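Local coordinates for nucleoid-associated protein HP_0035 (Helicobacter pylori, PDB 3F42) that probably binds DNA and alters its conformation, with possible roles in gene regulation, nucleoid organisation and DNA protection, at residues M15-F19 with F90-G94; K34-V40 with Y69-A73. All coordinates share one frame; numbering follows the deposited sequence.

Interaction 1. Residues M15-F19 with F90-G94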
HETATM    1  N   MSE A  15      -2.994   0.473   5.118  1.00 22.93           N
HETATM    2  CA  MSE A  15      -2.534   1.831   4.806  1.00 24.59           C
HETATM    3  C   MSE A  15      -3.252   2.400   3.588  1.00 25.42           C
HETATM    4  O   MSE A  15      -3.632   3.584   3.595  1.00 24.68           O
HETATM    5  CB  MSE A  15      -1.028   1.858   4.639  1.00 24.92           C
HETATM    6  CG  MSE A  15      -0.366   1.779   5.959  1.00 27.07           C
HETATM    7 SE   MSE A  15       1.533   1.728   5.640  0.50 33.13          SE
HETATM    8  CE  MSE A  15       1.820   3.578   5.430  1.00 36.46           C
ATOM      9  N   LYS A  16      -3.502   1.558   2.574  1.00 25.17           N
ATOM     10  CA  LYS A  16      -4.197   2.020   1.369  1.00 25.64           C
ATOM     11  C   LYS A  16      -5.658   2.325   1.693  1.00 25.50           C
ATOM     12  O   LYS A  16      -6.225   3.257   1.140  1.00 25.17           O
ATOM     13  CB  LYS A  16      -4.067   1.012   0.221  1.00 26.60           C
ATOM     14  CG  LYS A  16      -4.769   1.471  -1.090  1.00 31.14           C
ATOM     15  CD  LYS A  16      -5.050   0.290  -2.032  1.00 39.41           C
ATOM     16  CE  LYS A  16      -6.047   0.709  -3.131  1.00 42.92           C
ATOM     17  NZ  LYS A  16      -6.359  -0.414  -4.064  1.00 45.69           N
ATOM     18  N   LYS A  17      -6.249   1.561   2.605  1.00 24.48           N
ATOM     19  CA  LYS A  17      -7.618   1.843   3.029  1.00 25.53           C
ATOM     20  C   LYS A  17      -7.709   3.204   3.742  1.00 25.42           C
ATOM     21  O   LYS A  17      -8.575   4.043   3.406  1.00 25.46           O
ATOM     22  CB  LYS A  17      -8.151   0.718   3.922  1.00 25.30           C
ATOM     23  CG  LYS A  17      -9.530   1.033   4.515  1.00 28.26           C
ATOM     24  CD  LYS A  17     -10.101  -0.216   5.188  1.00 32.93           C
ATOM     25  CE  LYS A  17     -11.546  -0.043   5.626  1.00 35.54           C
ATOM     26  NZ  LYS A  17     -11.672   0.944   6.732  1.00 39.09           N
ATOM     27  N   GLU A  18      -6.807   3.422   4.701  1.00 24.72           N
ATOM     28  CA  GLU A  18      -6.713   4.683   5.432  1.00 25.23           C
ATOM     29  C   GLU A  18      -6.455   5.835   4.460  1.00 24.60           C
ATOM     30  O   GLU A  18      -7.085   6.923   4.581  1.00 24.55           O
ATOM     31  CB  GLU A  18      -5.559   4.634   6.437  1.00 26.17           C
ATOM     32  CG  GLU A  18      -5.625   5.781   7.445  1.00 30.13           C
ATOM     33  CD  GLU A  18      -4.397   5.886   8.344  1.00 35.15           C
ATOM     34  OE1 GLU A  18      -3.511   4.994   8.339  1.00 36.32           O
ATOM     35  OE2 GLU A  18      -4.311   6.906   9.058  1.00 36.93           O
ATOM     36  N   PHE A  19      -5.527   5.630   3.531  1.00 23.40           N
ATOM     37  CA  PHE A  19      -5.182   6.668   2.571  1.00 23.64           C
ATOM     38  C   PHE A  19      -6.448   7.098   1.784  1.00 24.07           C
ATOM     39  O   PHE A  19      -6.715   8.306   1.605  1.00 23.80           O
ATOM     40  CB  PHE A  19      -4.095   6.169   1.614  1.00 23.60           C
ATOM     41  CG  PHE A  19      -3.592   7.214   0.688  1.00 22.72           C
ATOM     42  CD1 PHE A  19      -2.489   7.981   1.037  1.00 21.64           C
ATOM     43  CD2 PHE A  19      -4.261   7.504  -0.491  1.00 22.57           C
ATOM     44  CE1 PHE A  19      -2.029   8.987   0.208  1.00 22.69           C
ATOM     45  CE2 PHE A  19      -3.819   8.531  -1.339  1.00 23.31           C
ATOM     46  CZ  PHE A  19      -2.709   9.278  -1.000  1.00 22.89           C
ATOM     47  N   PHE A  90       3.038  12.844   6.909  1.00 20.87           N
ATOM     48  CA  PHE A  90       3.821  12.570   8.139  1.00 20.96           C
ATOM     49  C   PHE A  90       2.938  12.056   9.282  1.00 20.92           C
ATOM     50  O   PHE A  90       3.315  11.117  10.009  1.00 21.58           O
ATOM     51  CB  PHE A  90       4.585  13.836   8.564  1.00 21.30           C
ATOM     52  CG  PHE A  90       5.829  14.098   7.771  1.00 21.55           C
ATOM     53  CD1 PHE A  90       7.081  13.842   8.321  1.00 23.30           C
ATOM     54  CD2 PHE A  90       5.764  14.611   6.477  1.00 23.88           C
ATOM     55  CE1 PHE A  90       8.250  14.118   7.596  1.00 26.19           C
ATOM     56  CE2 PHE A  90       6.902  14.880   5.750  1.00 27.46           C
ATOM     57  CZ  PHE A  90       8.172  14.627   6.308  1.00 27.31           C
ATOM     58  N   ASN A  91       1.759  12.636   9.444  1.00 21.92           N
ATOM     59  CA  ASN A  91       0.883  12.263  10.567  1.00 23.97           C
ATOM     60  C   ASN A  91       0.189  10.933  10.397  1.00 25.66           C
ATOM     61  O   ASN A  91      -0.017  10.216  11.380  1.00 25.36           O
ATOM     62  CB  ASN A  91      -0.106  13.382  10.922  1.00 24.94           C
ATOM     63  CG  ASN A  91       0.562  14.573  11.611  1.00 27.20           C
ATOM     64  OD1 ASN A  91       0.398  15.728  11.164  1.00 29.41           O
ATOM     65  ND2 ASN A  91       1.324  14.317  12.702  1.00 24.57           N
HETATM   66  N   MSE A  92      -0.121  10.558   9.155  1.00 26.16           N
HETATM   67  CA  MSE A  92      -0.704   9.253   8.903  1.00 27.10           C
HETATM   68  C   MSE A  92       0.303   8.157   9.294  1.00 28.24           C
HETATM   69  O   MSE A  92      -0.040   7.200  10.018  1.00 29.09           O
HETATM   70  CB  MSE A  92      -1.129   9.096   7.440  1.00 27.11           C
HETATM   71  CG  MSE A  92      -1.670   7.737   7.220  1.00 27.62           C
HETATM   72 SE   MSE A  92      -2.233   7.380   5.444  0.75 30.31          SE
HETATM   73  CE  MSE A  92      -1.482   5.571   5.315  1.00 24.22           C
ATOM     74  N   LEU A  93       1.540   8.329   8.824  1.00 29.00           N
ATOM     75  CA  LEU A  93       2.679   7.493   9.181  1.00 30.88           C
ATOM     76  C   LEU A  93       3.003   7.556  10.696  1.00 32.05           C
ATOM     77  O   LEU A  93       3.643   6.639  11.244  1.00 32.93           O
ATOM     78  CB  LEU A  93       3.903   7.888   8.326  1.00 30.77           C
ATOM     79  CG  LEU A  93       3.724   7.785   6.800  1.00 33.47           C
ATOM     80  CD1 LEU A  93       4.974   8.226   6.009  1.00 34.14           C
ATOM     81  CD2 LEU A  93       3.338   6.375   6.411  1.00 33.22           C
ATOM     82  N   GLY A  94       2.514   8.602  11.361  1.00 32.67           N
ATOM     83  CA  GLY A  94       2.747   8.833  12.799  1.00 34.45           C
ATOM     84  C   GLY A  94       1.583   8.505  13.739  1.00 35.91           C
ATOM     85  O   GLY A  94       0.565   7.916  13.323  1.00 36.67           O
TER

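Interaction 2. Residues K34-V40 with Y69-A73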
ATOM      1  N   LYS A  34      -7.835  34.852  -0.234  1.00 19.34           N
ATOM      2  CA  LYS A  34      -8.232  36.139  -0.812  1.00 18.51           C
ATOM      3  C   LYS A  34      -7.007  37.010  -1.013  1.00 18.37           C
ATOM      4  O   LYS A  34      -5.995  36.879  -0.298  1.00 19.12           O
ATOM      5  CB  LYS A  34      -9.243  36.827   0.081  1.00 20.48           C
ATOM      6  CG  LYS A  34     -10.545  36.010   0.160  1.00 21.73           C
ATOM      7  CD  LYS A  34     -11.658  36.761   0.858  1.00 30.02           C
ATOM      8  CE  LYS A  34     -12.782  35.791   1.197  1.00 32.21           C
ATOM      9  NZ  LYS A  34     -13.559  35.318   0.017  1.00 35.43           N
ATOM     10  N   SER A  35      -7.097  37.889  -1.993  1.00 18.00           N
ATOM     11  CA  SER A  35      -6.053  38.909  -2.181  1.00 17.75           C
ATOM     12  C   SER A  35      -6.686  40.163  -2.709  1.00 17.49           C
ATOM     13  O   SER A  35      -7.918  40.223  -2.942  1.00 17.64           O
ATOM     14  CB  SER A  35      -5.014  38.405  -3.192  1.00 17.09           C
ATOM     15  OG  SER A  35      -5.665  38.199  -4.423  1.00 20.68           O
ATOM     16  N   GLY A  36      -5.864  41.187  -2.937  1.00 17.40           N
ATOM     17  CA  GLY A  36      -6.404  42.415  -3.537  1.00 17.72           C
ATOM     18  C   GLY A  36      -7.508  43.066  -2.716  1.00 18.66           C
ATOM     19  O   GLY A  36      -8.495  43.539  -3.279  1.00 18.83           O
ATOM     20  N   GLY A  37      -7.329  43.080  -1.404  1.00 19.99           N
ATOM     21  CA  GLY A  37      -8.305  43.689  -0.493  1.00 21.90           C
ATOM     22  C   GLY A  37      -9.641  42.976  -0.587  1.00 22.83           C
ATOM     23  O   GLY A  37     -10.707  43.604  -0.390  1.00 24.14           O
ATOM     24  N   GLY A  38      -9.595  41.678  -0.863  1.00 22.20           N
ATOM     25  CA  GLY A  38     -10.802  40.866  -1.018  1.00 22.72           C
ATOM     26  C   GLY A  38     -11.407  40.846  -2.414  1.00 22.60           C
ATOM     27  O   GLY A  38     -12.439  40.183  -2.622  1.00 23.46           O
HETATM   28  N   MSE A  39     -10.804  41.543  -3.372  1.00 20.73           N
HETATM   29  CA  MSE A  39     -11.331  41.586  -4.744  0.70 20.92           C
HETATM   30  C   MSE A  39     -11.077  40.308  -5.529  1.00 21.16           C
HETATM   31  O   MSE A  39     -11.666  40.099  -6.586  1.00 20.96           O
HETATM   32  CB  MSE A  39     -10.763  42.783  -5.513  0.70 21.86           C
HETATM   33  CG  MSE A  39     -11.179  44.105  -4.926  0.70 22.81           C
HETATM   34 SE   MSE A  39     -10.606  45.568  -6.074  0.50 33.06          SE
HETATM   35  CE  MSE A  39      -8.686  45.460  -5.832  0.70 27.42           C
ATOM     36  N   VAL A  40     -10.168  39.471  -5.020  1.00 19.89           N
ATOM     37  CA  VAL A  40      -9.952  38.147  -5.622  1.00 19.73           C
ATOM     38  C   VAL A  40     -10.202  37.107  -4.542  1.00 19.62           C
ATOM     39  O   VAL A  40      -9.711  37.256  -3.439  1.00 18.74           O
ATOM     40  CB  VAL A  40      -8.527  38.004  -6.191  1.00 20.07           C
ATOM     41  CG1 VAL A  40      -8.203  36.536  -6.546  1.00 20.53           C
ATOM     42  CG2 VAL A  40      -8.340  38.869  -7.434  1.00 20.92           C
ATOM     43  N   TYR A  69      -2.883  39.915  -8.272  1.00 15.94           N
ATOM     44  CA  TYR A  69      -3.737  39.436  -7.190  1.00 15.82           C
ATOM     45  C   TYR A  69      -4.192  37.984  -7.395  1.00 16.48           C
ATOM     46  O   TYR A  69      -4.263  37.242  -6.437  1.00 16.68           O
ATOM     47  CB  TYR A  69      -4.960  40.337  -6.992  1.00 15.48           C
ATOM     48  CG  TYR A  69      -4.588  41.731  -6.563  1.00 14.56           C
ATOM     49  CD1 TYR A  69      -3.556  41.939  -5.625  1.00 17.11           C
ATOM     50  CD2 TYR A  69      -5.255  42.847  -7.086  1.00 18.05           C
ATOM     51  CE1 TYR A  69      -3.205  43.229  -5.211  1.00 16.47           C
ATOM     52  CE2 TYR A  69      -4.910  44.130  -6.686  1.00 17.51           C
ATOM     53  CZ  TYR A  69      -3.887  44.313  -5.745  1.00 17.48           C
ATOM     54  OH  TYR A  69      -3.526  45.588  -5.330  1.00 19.27           O
ATOM     55  N   LEU A  70      -4.454  37.582  -8.627  1.00 16.78           N
ATOM     56  CA  LEU A  70      -4.723  36.157  -8.895  1.00 18.51           C
ATOM     57  C   LEU A  70      -3.543  35.298  -8.496  1.00 18.61           C
ATOM     58  O   LEU A  70      -3.699  34.301  -7.771  1.00 17.96           O
ATOM     59  CB  LEU A  70      -5.057  35.909 -10.363  1.00 18.96           C
ATOM     60  CG  LEU A  70      -6.500  36.286 -10.709  1.00 21.20           C
ATOM     61  CD1 LEU A  70      -6.624  36.465 -12.235  1.00 21.27           C
ATOM     62  CD2 LEU A  70      -7.507  35.197 -10.208  1.00 21.38           C
HETATM   63  N   MSE A  71      -2.359  35.652  -8.958  1.00 18.34           N
HETATM   64  CA  MSE A  71      -1.183  34.845  -8.617  1.00 18.88           C
HETATM   65  C   MSE A  71      -0.903  34.779  -7.105  1.00 19.00           C
HETATM   66  O   MSE A  71      -0.536  33.705  -6.605  1.00 18.69           O
HETATM   67  CB  MSE A  71       0.040  35.385  -9.335  1.00 17.71           C
HETATM   68  CG  MSE A  71      -0.010  35.049 -10.796  1.00 20.74           C
HETATM   69 SE   MSE A  71       1.662  35.520 -11.675  0.50 25.02          SE
HETATM   70  CE  MSE A  71       2.819  34.294 -10.773  1.00 28.87           C
ATOM     71  N   SER A  72      -1.094  35.906  -6.396  1.00 17.42           N
ATOM     72  CA  SER A  72      -0.914  35.949  -4.964  1.00 19.19           C
ATOM     73  C   SER A  72      -1.892  34.979  -4.254  1.00 19.34           C
ATOM     74  O   SER A  72      -1.464  34.139  -3.456  1.00 18.81           O
ATOM     75  CB  SER A  72      -1.190  37.386  -4.455  1.00 19.65           C
ATOM     76  OG  SER A  72      -1.013  37.420  -3.066  1.00 27.50           O
ATOM     77  N   ALA A  73      -3.175  35.091  -4.589  1.00 18.23           N
ATOM     78  CA  ALA A  73      -4.206  34.258  -3.913  1.00 17.47           C
ATOM     79  C   ALA A  73      -4.009  32.797  -4.266  1.00 17.85           C
ATOM     80  O   ALA A  73      -4.116  31.914  -3.387  1.00 17.55           O
ATOM     81  CB  ALA A  73      -5.612  34.694  -4.290  1.00 18.35           C
TER

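Interaction 1. Residues M15-F19 with F90-G94
The carbonyl oxygen of Met-15 is met from two directions. Phe-19 N donates the regular helical bond to Met-15 O at 2.8 Å, and the terminal methyl of Met-92, its CE, rests 3.4 Å from the same Met-15 O. This is a helix-helix contact between helices 5-27 and 63-93, which come before and after the three-stranded antiparallel sheet in this YbaB/EbfC-family chain. Met-92, modelled like Met-15 as selenomethionine, carries most of the joint: it touches Met-15, Glu-18 and Phe-19, neighbours on about one turn of helix 5-27. Its CG stands anti to the backbone N (chi1 178°) and chi2 is also extended, which carries the selenium straight out to helix 5-27 before the chain bends at chi3 and lays CE 3.8 Å from Met-15 CB. Glu-18 runs past it in the opposite direction. Met-92 CG lies 3.3 Å from Glu-18 OE2 and 3.5 Å from Glu-18 CD, so the methylene lies over the flat carboxylate instead of beyond one oxygen. Packing is tight at the other margin, where Met-15 CE and Leu-93 CD2 approach to 3.3 Å, shorter than ordinary carbon contact, with the two side chains crossing at about a right angle. Other subunits pack here too: Met-15 lies on Leu-12 of the second subunit and Leu-93 of the third, while the Phe-19 ring stacks with Phe-5 of the second. The selenium of Met-92 lies obliquely to the Phe-19 ring, 4.2 Å from Phe-19 CA and 4.4 Å from Phe-19 CB.

Interaction 2. Residues K34-V40 with Y69-A73
Tyr-69 meets the 34-40 hairpin with both backbone and ring. Its carbonyl O accepts from Ser-35 OG at 2.6 Å, the donor standing 46° out of the carbonyl plane; Ala-73 N, the helical donor, reaches Tyr-69 O at 3.0 Å from the opposite face. The serine hydroxyl is put there by a chi1 of 62°, which places OG between its own backbone N and carbonyl carbon. The tyrosine ring lies flat against the turn in a CH-pi contact: Gly-36 CA is 3.5 Å from the Tyr-69 ring centroid and only 8° off the normal. Gly-36 has positive phi, and its lack of a side chain lets the ring come this close. Tyr-69 CB meanwhile touches Val-40 CG2 at 3.7 Å. Next, Leu-70 turns its end back so that CD2 lies 4.0 Å from Val-40 CG1, the two side chains crossing at about a right angle. Ser-72 makes a marginal contact, OG to Ser-35 CB at 4.1 Å. Ala-73 completes the surface, its CB 3.5 Å from Ser-35 OG and 3.9 Å from Val-40 CG1. In the hairpin, Met-39 and Val-40 both face Ser-35, a classic beta bulge. Helix 63-93 thus lies against the turn joining strands 30-35 and 40-45, with Leu-59 beside Val-40 and Ile-55 of the fourth subunit packed on Leu-70.

How the interactions relate
Interactions 1 and 2 share helix 63-93 and use it at widely separated points: their centres are 34 Å apart, their nearest atoms about 22 Å, and they do not touch. They lie on opposite sides of the chain's centre, each about 17 Å from it. Along the sequence, interaction 2 is nested inside the loop closed by interaction 1. Helix 63-93 meets the 34-40 hairpin in its first third and helix 5-27 at its C-terminal end. Both reach the fourth subunit, among others through Leu-70 and Leu-93. A 1,2-ethanediol, probably from the crystallisation liquor, lies about 3 Å from the Tyr-69 side chain in interaction 2.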